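Local atomic coordinates of epimerase domain-containing protein (Bacillus cereus HuA2-4, PDB entry 6ZLK), a protein that probably interconverts UDP-glucuronic acid and UDP-galacturonic acid as an NAD-dependent 4-epimerase of the sugar-nucleotide epimerase/dehydratase family. Residues 215-228 and 291-305. Residues are numbered along the deposited sequence; the frame is centred on the assembly and turned at random.
Sequences FTYIDDCIRGTVAA and LQYSPTVSLSDGLEA
D220 reaches out from helix 218-230 of the NAD-binding Rossmann-type domain and takes two consecutive backbone N-H groups of the loop that leads into helix 299-313. T296 N donates to OD1 of D220 at 3.0 Å, nearly straight at 169°, and V297 N donates to the syn lone pair of D220 OD2, also at 3.0 Å. The carboxylate is then held from its own helix: R223 NH2 forms a salt bridge with D220 OD1 at 2.9 Å, arriving from the face opposite T296 N. A water donates to the same OD1 and to S294 O while accepting from R223 NE. With this many donors around it, the D220 carboxylate is probably kept ionised and its rotation fixed.

Apolar packing continues at both ends. Beside D220, the Y217 ring swings out with CG anti to the backbone N (chi1 -175°). V297 CG1 lies over one face in a CH-pi contact, 4.0 Å from the ring centroid, and G302 CA presses obliquely against CE1. Y180 meets this ring edge-to-face. At the far end, L291 packs on the helix at G224, A227 and A228, its CB 3.8 Å from A227 CB and its CD2 near A228 CA.

Between these ends, Y293 lies along the helix with CD1 against G224 CA, and its hydroxyl hydrogen-bonds to G243 O, just past strand 239-242, so the side chain ties the loop and the helix to that strand's exit. D220 O lies at the edge of the Y293 ring, near its plane, 3.2 Å from CE1.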
loop_
_atom_site.group_PDB
_atom_site.type_symbol
_atom_site.label_atom_id
_atom_site.label_comp_id
_atom_site.label_asym_id
_atom_site.label_seq_id
_atom_site.Cartn_x
_atom_site.Cartn_y
_atom_site.Cartn_z
ATOM N N PHE A 215 -14.170 -19.421 -6.753
ATOM C CA PHE A 215 -14.641 -19.692 -5.391
ATOM C C PHE A 215 -13.857 -20.859 -4.813
ATOM O O PHE A 215 -13.695 -21.905 -5.457
ATOM C CB PHE A 215 -16.094 -20.085 -5.474
ATOM C CG PHE A 215 -17.004 -18.954 -5.873
ATOM C CD1 PHE A 215 -17.183 -17.854 -5.049
ATOM C CD2 PHE A 215 -17.654 -18.992 -7.097
ATOM C CE1 PHE A 215 -18.037 -16.819 -5.406
ATOM C CE2 PHE A 215 -18.512 -17.956 -7.464
ATOM C CZ PHE A 215 -18.704 -16.879 -6.614
ATOM N N THR A 216 -13.356 -20.665 -3.615
ATOM C CA THR A 216 -12.487 -21.633 -2.922
ATOM C C THR A 216 -13.263 -22.183 -1.725
ATOM O O THR A 216 -13.503 -21.477 -0.772
ATOM C CB THR A 216 -11.131 -21.071 -2.515
ATOM O OG1 THR A 216 -10.538 -20.404 -3.645
ATOM C CG2 THR A 216 -10.247 -22.170 -1.961
ATOM N N TYR A 217 -13.553 -23.473 -1.739
ATOM C CA TYR A 217 -14.245 -24.084 -0.592
ATOM C C TYR A 217 -13.298 -24.046 0.603
ATOM O O TYR A 217 -12.071 -24.257 0.513
ATOM C CB TYR A 217 -14.664 -25.535 -0.862
ATOM C CG TYR A 217 -15.474 -26.064 0.286
ATOM C CD1 TYR A 217 -16.747 -25.539 0.508
ATOM C CD2 TYR A 217 -15.047 -27.124 1.063
ATOM C CE1 TYR A 217 -17.514 -25.961 1.584
ATOM C CE2 TYR A 217 -15.812 -27.572 2.126
ATOM C CZ TYR A 217 -17.067 -27.037 2.331
ATOM O OH TYR A 217 -17.807 -27.438 3.412
ATOM N N ILE A 218 -13.865 -23.752 1.768
ATOM C CA ILE A 218 -13.076 -23.523 2.990
ATOM C C ILE A 218 -12.131 -24.698 3.269
ATOM O O ILE A 218 -10.979 -24.446 3.638
ATOM C CB ILE A 218 -14.016 -23.236 4.165
ATOM C CG1 ILE A 218 -13.232 -22.971 5.444
ATOM C CG2 ILE A 218 -15.039 -24.363 4.368
ATOM C CD1 ILE A 218 -12.269 -21.795 5.433
ATOM N N ASP A 219 -12.575 -25.958 3.144
ATOM C CA ASP A 219 -11.668 -27.109 3.412
ATOM C C ASP A 219 -10.503 -27.135 2.412
ATOM O O ASP A 219 -9.377 -27.548 2.882
ATOM C CB ASP A 219 -12.379 -28.444 3.407
ATOM C CG ASP A 219 -13.399 -28.607 4.506
ATOM O OD1 ASP A 219 -13.429 -27.773 5.426
ATOM O OD2 ASP A 219 -14.158 -29.604 4.417
ATOM N N ASP A 220 -10.696 -26.684 1.190
ATOM C CA ASP A 220 -9.583 -26.589 0.216
ATOM C C ASP A 220 -8.595 -25.532 0.696
ATOM O O ASP A 220 -7.383 -25.773 0.720
ATOM C CB ASP A 220 -10.122 -26.407 -1.190
ATOM C CG ASP A 220 -10.685 -27.684 -1.817
ATOM O OD1 ASP A 220 -10.060 -28.773 -1.554
ATOM O OD2 ASP A 220 -11.667 -27.595 -2.604
ATOM N N CYS A 221 -9.136 -24.341 0.960
ATOM C CA CYS A 221 -8.369 -23.208 1.490
ATOM C C CYS A 221 -7.498 -23.686 2.670
ATOM O O CYS A 221 -6.291 -23.419 2.738
ATOM C CB CYS A 221 -9.347 -22.124 1.915
ATOM S SG CYS A 221 -8.534 -20.802 2.849
ATOM N N ILE A 222 -8.091 -24.352 3.647
ATOM C CA ILE A 222 -7.376 -24.748 4.877
ATOM C C ILE A 222 -6.324 -25.837 4.546
ATOM O O ILE A 222 -5.205 -25.716 5.065
ATOM C CB ILE A 222 -8.373 -25.198 5.952
ATOM C CG1 ILE A 222 -9.256 -24.027 6.373
ATOM C CG2 ILE A 222 -7.681 -25.885 7.131
ATOM C CD1 ILE A 222 -8.540 -22.820 6.893
ATOM N N ARG A 223 -6.610 -26.776 3.644
ATOM C CA ARG A 223 -5.586 -27.783 3.244
ATOM C C ARG A 223 -4.395 -27.083 2.589
ATOM O O ARG A 223 -3.240 -27.411 2.947
ATOM C CB ARG A 223 -6.153 -28.827 2.271
ATOM C CG ARG A 223 -6.916 -29.901 3.005
ATOM C CD ARG A 223 -7.366 -31.011 2.067
ATOM N NE ARG A 223 -8.497 -30.640 1.229
ATOM C CZ ARG A 223 -9.776 -30.851 1.548
ATOM N NH1 ARG A 223 -10.104 -31.414 2.714
ATOM N NH2 ARG A 223 -10.734 -30.478 0.717
ATOM N N GLY A 224 -4.632 -26.072 1.738
ATOM C CA GLY A 224 -3.496 -25.324 1.172
ATOM C C GLY A 224 -2.727 -24.572 2.234
ATOM O O GLY A 224 -1.464 -24.480 2.227
ATOM N N THR A 225 -3.466 -23.991 3.172
ATOM C CA THR A 225 -2.870 -23.143 4.205
ATOM C C THR A 225 -1.985 -24.001 5.132
ATOM O O THR A 225 -0.863 -23.556 5.483
ATOM C CB THR A 225 -3.996 -22.370 4.891
ATOM O OG1 THR A 225 -4.731 -21.577 3.953
ATOM C CG2 THR A 225 -3.462 -21.524 6.013
ATOM N N VAL A 226 -2.475 -25.149 5.584
ATOM C CA VAL A 226 -1.689 -26.091 6.400
ATOM C C VAL A 226 -0.503 -26.595 5.566
ATOM O O VAL A 226 0.555 -26.733 6.144
ATOM C CB VAL A 226 -2.618 -27.198 6.911
ATOM C CG1 VAL A 226 -1.828 -28.299 7.557
ATOM C CG2 VAL A 226 -3.627 -26.607 7.885
ATOM N N ALA A 227 -0.674 -26.814 4.277
ATOM C CA ALA A 227 0.433 -27.289 3.424
ATOM C C ALA A 227 1.562 -26.252 3.415
ATOM O O ALA A 227 2.730 -26.668 3.297
ATOM C CB ALA A 227 -0.008 -27.606 2.035
ATOM N N ALA A 228 1.269 -24.964 3.515
ATOM C CA ALA A 228 2.324 -23.925 3.601
ATOM C C ALA A 228 3.226 -24.167 4.815
ATOM O O ALA A 228 4.431 -23.812 4.759
ATOM C CB ALA A 228 1.725 -22.532 3.617
ATOM N N LEU A 291 3.222 -26.828 -2.806
ATOM C CA LEU A 291 2.396 -27.278 -1.661
ATOM C C LEU A 291 1.714 -28.606 -1.970
ATOM O O LEU A 291 1.051 -29.102 -1.074
ATOM C CB LEU A 291 1.340 -26.251 -1.302
ATOM C CG LEU A 291 1.831 -24.824 -1.116
ATOM C CD1 LEU A 291 0.649 -23.942 -0.798
ATOM C CD2 LEU A 291 2.918 -24.734 -0.046
ATOM N N GLN A 292 1.843 -29.147 -3.181
ATOM C CA GLN A 292 1.023 -30.292 -3.616
ATOM C C GLN A 292 -0.455 -29.945 -3.410
ATOM O O GLN A 292 -1.267 -30.813 -3.163
ATOM C CB GLN A 292 1.481 -31.581 -2.931
ATOM C CG GLN A 292 2.876 -32.000 -3.358
ATOM C CD GLN A 292 3.144 -33.375 -2.799
ATOM O OE1 GLN A 292 3.516 -33.522 -1.635
ATOM N NE2 GLN A 292 2.867 -34.397 -3.596
ATOM N N TYR A 293 -0.808 -28.678 -3.613
ATOM C CA TYR A 293 -2.211 -28.220 -3.507
ATOM C C TYR A 293 -3.009 -28.704 -4.698
ATOM O O TYR A 293 -2.646 -28.517 -5.866
ATOM C CB TYR A 293 -2.238 -26.697 -3.401
ATOM C CG TYR A 293 -3.633 -26.152 -3.269
ATOM C CD1 TYR A 293 -4.376 -26.445 -2.137
ATOM C CD2 TYR A 293 -4.177 -25.330 -4.243
ATOM C CE1 TYR A 293 -5.676 -25.994 -2.031
ATOM C CE2 TYR A 293 -5.473 -24.853 -4.125
ATOM C CZ TYR A 293 -6.182 -25.137 -2.983
ATOM O OH TYR A 293 -7.448 -24.636 -2.848
ATOM N N SER A 294 -4.179 -29.217 -4.418
ATOM C CA SER A 294 -5.147 -29.552 -5.475
ATOM C C SER A 294 -6.526 -29.450 -4.854
ATOM O O SER A 294 -6.822 -30.210 -3.943
ATOM C CB SER A 294 -4.850 -30.931 -6.027
ATOM O OG SER A 294 -5.901 -31.361 -6.885
ATOM N N PRO A 295 -7.368 -28.461 -5.254
ATOM C CA PRO A 295 -8.687 -28.329 -4.635
ATOM C C PRO A 295 -9.532 -29.504 -5.100
ATOM O O PRO A 295 -9.451 -29.855 -6.259
ATOM C CB PRO A 295 -9.188 -26.955 -5.104
ATOM C CG PRO A 295 -8.490 -26.766 -6.433
ATOM C CD PRO A 295 -7.126 -27.437 -6.278
ATOM N N THR A 296 -10.270 -30.115 -4.192
ATOM C CA THR A 296 -11.058 -31.342 -4.462
ATOM C C THR A 296 -12.552 -31.130 -4.264
ATOM O O THR A 296 -13.333 -32.021 -4.652
ATOM C CB THR A 296 -10.527 -32.490 -3.597
ATOM O OG1 THR A 296 -10.687 -32.139 -2.225
ATOM C CG2 THR A 296 -9.088 -32.778 -3.951
ATOM N N VAL A 297 -13.003 -30.005 -3.715
ATOM C CA VAL A 297 -14.445 -29.922 -3.385
ATOM C C VAL A 297 -15.179 -29.192 -4.510
ATOM O O VAL A 297 -14.859 -28.016 -4.764
ATOM C CB VAL A 297 -14.657 -29.233 -2.031
ATOM C CG1 VAL A 297 -16.139 -29.086 -1.729
ATOM C CG2 VAL A 297 -13.923 -29.978 -0.929
ATOM N N SER A 298 -16.181 -29.836 -5.115
ATOM C CA SER A 298 -16.999 -29.239 -6.181
ATOM C C SER A 298 -17.910 -28.182 -5.574
ATOM O O SER A 298 -18.239 -28.247 -4.385
ATOM C CB SER A 298 -17.851 -30.279 -6.902
ATOM O OG SER A 298 -18.809 -30.797 -5.989
ATOM N N LEU A 299 -18.330 -27.255 -6.392
ATOM C CA LEU A 299 -19.330 -26.261 -5.967
ATOM C C LEU A 299 -20.601 -26.928 -5.470
ATOM O O LEU A 299 -21.092 -26.449 -4.465
ATOM C CB LEU A 299 -19.660 -25.337 -7.135
ATOM C CG LEU A 299 -18.671 -24.207 -7.297
ATOM C CD1 LEU A 299 -18.930 -23.496 -8.627
ATOM C CD2 LEU A 299 -18.765 -23.245 -6.113
ATOM N N SER A 300 -21.093 -27.993 -6.101
ATOM C CA SER A 300 -22.382 -28.574 -5.637
ATOM C C SER A 300 -22.179 -29.122 -4.223
ATOM O O SER A 300 -23.007 -28.838 -3.334
ATOM C CB SER A 300 -22.980 -29.601 -6.582
ATOM O OG SER A 300 -22.063 -30.620 -6.850
ATOM N N ASP A 301 -21.072 -29.806 -3.966
ATOM C CA ASP A 301 -20.808 -30.346 -2.610
ATOM C C ASP A 301 -20.621 -29.183 -1.625
ATOM O O ASP A 301 -21.139 -29.246 -0.504
ATOM C CB ASP A 301 -19.623 -31.302 -2.619
ATOM C CG ASP A 301 -19.885 -32.676 -3.233
ATOM O OD1 ASP A 301 -21.073 -33.027 -3.453
ATOM O OD2 ASP A 301 -18.900 -33.399 -3.453
ATOM N N GLY A 302 -19.857 -28.152 -1.994
ATOM C CA GLY A 302 -19.550 -27.021 -1.080
ATOM C C GLY A 302 -20.791 -26.189 -0.785
ATOM O O GLY A 302 -21.000 -25.835 0.394
ATOM N N LEU A 303 -21.650 -25.979 -1.786
ATOM C CA LEU A 303 -22.927 -25.233 -1.615
ATOM C C LEU A 303 -23.928 -26.042 -0.789
ATOM O O LEU A 303 -24.580 -25.442 0.041
ATOM C CB LEU A 303 -23.489 -24.933 -2.988
ATOM C CG LEU A 303 -22.752 -23.822 -3.733
ATOM C CD1 LEU A 303 -23.328 -23.742 -5.115
ATOM C CD2 LEU A 303 -22.824 -22.482 -2.991
ATOM N N GLU A 304 -23.885 -27.360 -0.884
ATOM C CA GLU A 304 -24.744 -28.203 -0.011
ATOM C C GLU A 304 -24.373 -27.946 1.444
ATOM O O GLU A 304 -25.267 -27.829 2.296
ATOM C CB GLU A 304 -24.606 -29.684 -0.364
ATOM C CG GLU A 304 -25.339 -30.033 -1.638
ATOM C CD GLU A 304 -24.929 -31.348 -2.275
ATOM O OE1 GLU A 304 -25.408 -31.599 -3.421
ATOM O OE2 GLU A 304 -24.128 -32.086 -1.665
ATOM N N ALA A 305 -23.074 -27.910 1.735
ATOM C CA ALA A 305 -22.576 -27.729 3.099
ATOM C C ALA A 305 -22.999 -26.353 3.561
ATOM O O ALA A 305 -23.467 -26.221 4.692
ATOM C CB ALA A 305 -21.080 -27.866 3.145
HETATM O O HOH W 1 -7.359 -29.395 -1.100
#